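Local coordinates for OsmC-like protein (Jannaschia sp., PDB 3CJE) that probably reduces organic hydroperoxides and so protects the cell from oxidative damage, acting as a dimer, at residues T71-V74 with M75-R79. Sequence-based numbering, arbitrary orientation.
Sequences TGCV and MTQIR
M75 lies alongside T71, one turn earlier in the same helix, and the two side chains point the same way. The selenium of this selenomethionine, M75 SE, is 4.0 Å from T71 CG2, a methyl placed anti to its own backbone N; T71 OG1 is thereby set beside that N and hydrogen-bonds to the carbonyl oxygen of I67. Their main chains are joined by a nearly straight bond, M75 N to T71 O at 3.0 Å with 167° at the hydrogen, and M75 CG also grazes that oxygen at 3.2 Å. V74 forms a second pair with I78: V74 CG1 and I78 CD1 approach to 3.9 Å as the two chains run side by side, the same residues being joined by the bond from I78 N to V74 O (3.1 Å, 171°). These i to i+4 contacts follow helix 62-81 of the OsmC-like fold, buried along this part, which packs against the long antiparallel sheet; M75 meets N29 and L31 of strand 28-37 and V94 of strand 93-105. On another side of the helix, G72 O accepts twice from T76. The backbone N arrives at 2.9 Å and OG1 at 2.8 Å, from opposite faces of the carbonyl plane, so the threonine hydroxyl is paired within the helix itself. On the side turned to the second subunit, C73 and T76 pack on P62 of that chain. Here Q77, bent at chi2 (-56°), folds back until its NE2 lies 4.0 Å from C73 SG, while OE1 makes a weak hydrogen bond to Y109 OH of the second subunit.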
loop_
_atom_site.group_PDB
_atom_site.type_symbol
_atom_site.label_atom_id
_atom_site.label_comp_id
_atom_site.label_asym_id
_atom_site.label_seq_id
_atom_site.Cartn_x
_atom_site.Cartn_y
_atom_site.Cartn_z
ATOM N N THR A 71 6.498 2.512 -4.016
ATOM C CA THR A 71 7.565 3.136 -4.820
ATOM C C THR A 71 7.974 4.471 -4.183
ATOM O O THR A 71 9.172 4.772 -4.034
ATOM C CB THR A 71 7.119 3.301 -6.276
ATOM O OG1 THR A 71 6.641 2.020 -6.755
ATOM C CG2 THR A 71 8.259 3.799 -7.156
ATOM N N GLY A 72 6.989 5.280 -3.806
ATOM C CA GLY A 72 7.227 6.567 -3.174
ATOM C C GLY A 72 7.934 6.451 -1.835
ATOM O O GLY A 72 8.782 7.268 -1.516
ATOM N N CYS A 73 7.596 5.416 -1.076
ATOM C CA CYS A 73 8.218 5.175 0.254
ATOM C C CYS A 73 9.720 4.890 0.071
ATOM O O CYS A 73 10.578 5.528 0.689
ATOM C CB CYS A 73 7.506 4.057 0.986
ATOM S SG CYS A 73 7.937 4.069 2.798
ATOM N N VAL A 74 10.041 3.992 -0.852
ATOM C CA VAL A 74 11.428 3.634 -1.148
ATOM C C VAL A 74 12.202 4.863 -1.596
ATOM O O VAL A 74 13.286 5.172 -1.105
ATOM C CB VAL A 74 11.498 2.528 -2.234
ATOM C CG1 VAL A 74 12.940 2.347 -2.777
ATOM C CG2 VAL A 74 10.974 1.194 -1.639
HETATM N N MSE A 75 11.623 5.604 -2.545
HETATM C CA MSE A 75 12.262 6.815 -3.073
HETATM C C MSE A 75 12.501 7.858 -1.997
HETATM O O MSE A 75 13.571 8.477 -1.948
HETATM C CB MSE A 75 11.407 7.384 -4.218
HETATM C CG MSE A 75 11.405 6.527 -5.410
HETATM SE SE MSE A 75 10.250 7.262 -6.785
HETATM C CE MSE A 75 11.447 8.685 -7.348
ATOM N N THR A 76 11.510 8.055 -1.128
ATOM C CA THR A 76 11.637 9.011 -0.051
ATOM C C THR A 76 12.818 8.673 0.858
ATOM O O THR A 76 13.603 9.554 1.217
ATOM C CB THR A 76 10.303 9.146 0.720
ATOM O OG1 THR A 76 9.320 9.687 -0.184
ATOM C CG2 THR A 76 10.461 10.090 1.916
ATOM N N GLN A 77 12.982 7.396 1.218
ATOM C CA GLN A 77 14.091 7.017 2.103
ATOM C C GLN A 77 15.444 7.211 1.410
ATOM O O GLN A 77 16.408 7.660 2.026
ATOM C CB GLN A 77 13.963 5.561 2.562
ATOM C CG GLN A 77 12.611 5.126 3.091
ATOM C CD GLN A 77 12.164 5.963 4.194
ATOM O OE1 GLN A 77 12.969 6.308 5.075
ATOM N NE2 GLN A 77 10.884 6.333 4.177
ATOM N N ILE A 78 15.537 6.835 0.124
ATOM C CA ILE A 78 16.755 7.085 -0.640
ATOM C C ILE A 78 17.142 8.558 -0.603
ATOM O O ILE A 78 18.294 8.935 -0.315
ATOM C CB ILE A 78 16.622 6.588 -2.078
ATOM C CG1 ILE A 78 16.531 5.061 -2.105
ATOM C CG2 ILE A 78 17.803 7.059 -2.947
ATOM C CD1 ILE A 78 16.121 4.489 -3.467
ATOM N N ARG A 79 16.163 9.423 -0.872
ATOM C CA ARG A 79 16.394 10.854 -0.902
ATOM C C ARG A 79 16.721 11.431 0.470
ATOM O O ARG A 79 17.597 12.287 0.563
ATOM C CB ARG A 79 15.213 11.573 -1.553
ATOM C CG ARG A 79 14.981 11.166 -3.002
ATOM C CD ARG A 79 13.748 11.829 -3.598
ATOM N NE ARG A 79 14.061 13.192 -4.014
ATOM C CZ ARG A 79 13.206 14.005 -4.627
ATOM N NH1 ARG A 79 12.002 13.635 -4.879
ATOM N NH2 ARG A 79 13.613 15.177 -5.006
#